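Local coordinates for DUF3836 domain-containing protein (Parabacteroides distasonis ATCC 8503, PDB 4R03) that is of unknown function but belongs to the DUF3836 family and folds as a meandering antiparallel beta-sheet, a form thought to have evolved from beta-hairpin repeats, at residues S73-G81 and N93-Y104. Numbering follows the deposited sequence. Where two conformers were deposited one is given.
Sequences SGEIKTNYG and NVQNMIIPSTNY
The last beta hairpin of the sheet pairs 75-81 with 94-100, one of its two edge strands. Antiparallel hydrogen-bonded pairs Ile-76/Ile-99, Thr-78/Met-97 and Tyr-80/Gln-95 exchange backbone bonds in both directions; Ile-76 N to Ile-99 O is 2.8 Å. Past the ladder, Ser-101 N reaches Gly-74 O at 2.9 Å, and a water bridges that oxygen to Thr-102 N. On the face of Lys-77 and Asn-79, Asn-79 ND2 gives Asn-96 OD1 a straight 2.8 Å bond; the acceptor lies in the donor's amide plane, but the donor stands above the carbonyl plane of Asn-96. With Asn-79 CG anti to the backbone N (chi1 -177°), the amide swings across to its partner. Ile-98 splits its branches, CG2 against Glu-75 CB (3.6 Å) and CD1 against Lys-77 CG in the conformer given. On the other face the side chains of Thr-78 and Ile-99 cross at about a right angle, CG2 3.6 Å from CD1, and Ile-76 CD1 meets the edge of Tyr-104, whose OH bonds to Val-44 N. In the modelled conformer, Gln-95 CG lies 3.5 Å from Tyr-80 CD1, and Gln-95 NE2 donates to Asn-93 O at the Tyr-80 ring edge. Strand 58-69 flanks 75-81 oppositely, as in an up-and-down single-layer beta-sheet, probably evolved from hairpin repeats.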
loop_
_atom_site.group_PDB
_atom_site.type_symbol
_atom_site.label_atom_id
_atom_site.label_comp_id
_atom_site.label_asym_id
_atom_site.label_seq_id
_atom_site.Cartn_x
_atom_site.Cartn_y
_atom_site.Cartn_z
ATOM N N SER A 73 10.326 -10.982 -18.368
ATOM C CA SER A 73 9.507 -11.957 -17.662
ATOM C C SER A 73 8.008 -11.732 -17.783
ATOM O O SER A 73 7.216 -12.657 -17.570
ATOM C CB SER A 73 9.855 -11.941 -16.160
ATOM O OG SER A 73 9.489 -10.674 -15.606
ATOM N N GLY A 74 7.615 -10.489 -17.990
ATOM C CA GLY A 74 6.181 -10.131 -17.889
ATOM C C GLY A 74 5.626 -10.234 -16.467
ATOM O O GLY A 74 4.411 -10.339 -16.286
ATOM N N GLU A 75 6.521 -10.248 -15.483
ATOM C CA GLU A 75 6.147 -10.547 -14.087
ATOM C C GLU A 75 6.821 -9.536 -13.142
ATOM O O GLU A 75 7.919 -9.050 -13.384
ATOM C CB GLU A 75 6.530 -11.968 -13.702
ATOM C CG GLU A 75 5.642 -13.033 -14.395
ATOM C CD GLU A 75 6.060 -14.473 -14.074
ATOM O OE1 GLU A 75 7.224 -14.686 -13.661
ATOM O OE2 GLU A 75 5.212 -15.380 -14.242
ATOM N N ILE A 76 6.081 -9.171 -12.120
ATOM C CA ILE A 76 6.617 -8.349 -11.054
ATOM C C ILE A 76 6.802 -9.234 -9.794
ATOM O O ILE A 76 5.870 -9.893 -9.379
ATOM C CB ILE A 76 5.636 -7.169 -10.761
ATOM C CG1 ILE A 76 5.353 -6.337 -12.026
ATOM C CG2 ILE A 76 6.216 -6.270 -9.713
ATOM C CD1 ILE A 76 4.095 -5.464 -11.914
ATOM N N LYS A 77 7.988 -9.212 -9.231
ATOM C CA LYS A 77 8.315 -9.977 -8.023
ATOM C C LYS A 77 8.070 -9.091 -6.793
ATOM O O LYS A 77 8.626 -7.995 -6.716
ATOM C CB LYS A 77 9.761 -10.434 -8.053
ATOM C CG LYS A 77 9.973 -11.593 -9.025
ATOM C CD LYS A 77 11.438 -12.030 -9.073
ATOM C CE LYS A 77 11.609 -13.275 -9.969
ATOM N NZ LYS A 77 12.968 -13.898 -9.876
ATOM N N THR A 78 7.212 -9.553 -5.919
ATOM C CA THR A 78 6.823 -8.775 -4.722
ATOM C C THR A 78 7.220 -9.487 -3.444
ATOM O O THR A 78 7.148 -10.714 -3.343
ATOM C CB THR A 78 5.324 -8.430 -4.677
ATOM O OG1 THR A 78 4.545 -9.587 -4.334
ATOM C CG2 THR A 78 4.889 -7.839 -6.039
ATOM N N ASN A 79 7.690 -8.687 -2.477
ATOM C CA ASN A 79 8.103 -9.185 -1.160
ATOM C C ASN A 79 7.313 -8.395 -0.109
ATOM O O ASN A 79 7.387 -7.147 -0.088
ATOM C CB ASN A 79 9.559 -8.958 -0.951
ATOM C CG ASN A 79 10.061 -9.538 0.385
ATOM O OD1 ASN A 79 10.302 -8.814 1.349
ATOM N ND2 ASN A 79 10.231 -10.844 0.417
ATOM N N TYR A 80 6.539 -9.119 0.672
ATOM C CA TYR A 80 5.593 -8.545 1.620
ATOM C C TYR A 80 6.062 -8.881 3.018
ATOM O O TYR A 80 6.490 -10.013 3.288
ATOM C CB TYR A 80 4.198 -9.152 1.360
ATOM C CG TYR A 80 3.168 -9.019 2.436
ATOM C CD1 TYR A 80 3.129 -9.893 3.539
ATOM C CD2 TYR A 80 2.132 -8.077 2.338
ATOM C CE1 TYR A 80 2.140 -9.763 4.508
ATOM C CE2 TYR A 80 1.174 -7.973 3.278
ATOM C CZ TYR A 80 1.165 -8.808 4.356
ATOM O OH TYR A 80 0.185 -8.735 5.337
ATOM N N GLY A 81 5.887 -7.944 3.938
ATOM C CA GLY A 81 6.113 -8.201 5.365
ATOM C C GLY A 81 5.161 -7.364 6.203
ATOM O O GLY A 81 4.822 -6.268 5.779
ATOM N N ASN A 93 5.611 -12.506 9.103
ATOM C CA ASN A 93 4.829 -13.159 8.066
ATOM C C ASN A 93 5.318 -12.814 6.672
ATOM O O ASN A 93 4.515 -12.491 5.812
ATOM C CB ASN A 93 3.345 -12.897 8.291
ATOM C CG ASN A 93 2.892 -13.312 9.689
ATOM O OD1 ASN A 93 3.229 -14.400 10.153
ATOM N ND2 ASN A 93 2.106 -12.462 10.355
ATOM N N VAL A 94 6.632 -12.830 6.467
ATOM C CA VAL A 94 7.222 -12.419 5.183
ATOM C C VAL A 94 6.848 -13.436 4.113
ATOM O O VAL A 94 6.856 -14.675 4.364
ATOM C CB VAL A 94 8.714 -12.221 5.303
ATOM C CG1 VAL A 94 9.370 -11.972 3.945
ATOM C CG2 VAL A 94 9.010 -11.084 6.270
ATOM N N GLN A 95 6.457 -12.945 2.941
ATOM C CA GLN A 95 6.058 -13.837 1.855
ATOM C C GLN A 95 6.378 -13.171 0.526
ATOM O O GLN A 95 6.464 -11.944 0.420
ATOM C CB GLN A 95 4.569 -14.242 1.982
ATOM C CG GLN A 95 3.683 -13.168 2.528
ATOM C CD GLN A 95 2.431 -13.678 3.213
ATOM O OE1 GLN A 95 1.518 -14.165 2.550
ATOM N NE2 GLN A 95 2.355 -13.522 4.546
ATOM N N ASN A 96 6.654 -13.985 -0.469
ATOM C CA ASN A 96 6.893 -13.517 -1.805
ATOM C C ASN A 96 5.764 -13.906 -2.711
ATOM O O ASN A 96 5.229 -14.997 -2.577
ATOM C CB ASN A 96 8.155 -14.141 -2.360
ATOM C CG ASN A 96 9.366 -13.681 -1.662
ATOM O OD1 ASN A 96 9.771 -12.517 -1.793
ATOM N ND2 ASN A 96 9.981 -14.577 -0.880
HETATM N N MSE A 97 5.385 -13.014 -3.625
HETATM C CA MSE A 97 4.369 -13.305 -4.652
HETATM C C MSE A 97 4.896 -12.840 -6.009
HETATM O O MSE A 97 5.967 -12.226 -6.109
HETATM C CB MSE A 97 3.011 -12.621 -4.355
HETATM C CG MSE A 97 1.807 -13.236 -5.123
HETATM SE SE MSE A 97 0.025 -12.753 -4.487
HETATM C CE MSE A 97 0.021 -13.677 -2.764
ATOM N N ILE A 98 4.159 -13.218 -7.056
ATOM C CA ILE A 98 4.325 -12.665 -8.406
ATOM C C ILE A 98 3.023 -12.038 -8.869
ATOM O O ILE A 98 1.959 -12.603 -8.663
ATOM C CB ILE A 98 4.653 -13.763 -9.430
ATOM C CG1 ILE A 98 5.939 -14.479 -9.061
ATOM C CG2 ILE A 98 4.755 -13.152 -10.848
ATOM C CD1 ILE A 98 7.142 -13.718 -9.305
ATOM N N ILE A 99 3.113 -10.860 -9.466
ATOM C CA ILE A 99 1.980 -10.163 -10.057
ATOM C C ILE A 99 2.280 -10.137 -11.573
ATOM O O ILE A 99 3.388 -9.787 -11.974
ATOM C CB ILE A 99 1.940 -8.696 -9.544
ATOM C CG1 ILE A 99 1.640 -8.642 -8.048
ATOM C CG2 ILE A 99 0.878 -7.847 -10.271
ATOM C CD1 ILE A 99 1.632 -7.174 -7.501
ATOM N N PRO A 100 1.299 -10.482 -12.422
ATOM C CA PRO A 100 1.596 -10.210 -13.841
ATOM C C PRO A 100 1.762 -8.709 -14.107
ATOM O O PRO A 100 1.031 -7.886 -13.524
ATOM C CB PRO A 100 0.352 -10.736 -14.598
ATOM C CG PRO A 100 -0.607 -11.241 -13.587
ATOM C CD PRO A 100 -0.080 -10.942 -12.183
ATOM N N SER A 101 2.677 -8.357 -14.995
ATOM C CA SER A 101 2.933 -6.970 -15.355
ATOM C C SER A 101 1.686 -6.233 -15.833
ATOM O O SER A 101 1.558 -4.998 -15.629
ATOM C CB SER A 101 4.020 -6.885 -16.423
ATOM O OG SER A 101 5.249 -7.294 -15.856
ATOM N N THR A 102 0.756 -6.969 -16.440
ATOM C CA THR A 102 -0.485 -6.361 -16.937
ATOM C C THR A 102 -1.375 -5.827 -15.792
ATOM O O THR A 102 -2.264 -5.040 -16.042
ATOM C CB THR A 102 -1.353 -7.349 -17.706
ATOM O OG1 THR A 102 -1.653 -8.464 -16.876
ATOM C CG2 THR A 102 -0.631 -7.850 -18.957
ATOM N N ASN A 103 -1.155 -6.309 -14.569
ATOM C CA ASN A 103 -1.912 -5.822 -13.408
ATOM C C ASN A 103 -1.205 -4.720 -12.635
ATOM O O ASN A 103 -1.582 -4.439 -11.496
ATOM C CB ASN A 103 -2.216 -6.970 -12.449
ATOM C CG ASN A 103 -3.186 -7.998 -13.054
ATOM O OD1 ASN A 103 -3.938 -7.706 -13.993
ATOM N ND2 ASN A 103 -3.162 -9.197 -12.508
ATOM N N TYR A 104 -0.166 -4.132 -13.213
ATOM C CA TYR A 104 0.665 -3.082 -12.549
ATOM C C TYR A 104 -0.186 -2.009 -11.881
ATOM O O TYR A 104 0.051 -1.664 -10.717
ATOM C CB TYR A 104 1.611 -2.405 -13.559
ATOM C CG TYR A 104 2.413 -1.296 -13.000
ATOM C CD1 TYR A 104 3.522 -1.567 -12.205
ATOM C CD2 TYR A 104 2.068 0.030 -13.193
ATOM C CE1 TYR A 104 4.271 -0.567 -11.656
ATOM C CE2 TYR A 104 2.833 1.061 -12.656
ATOM C CZ TYR A 104 3.906 0.781 -11.846
ATOM O OH TYR A 104 4.678 1.792 -11.301
HETATM O O HOH W 1 1.863 -9.730 -17.716
#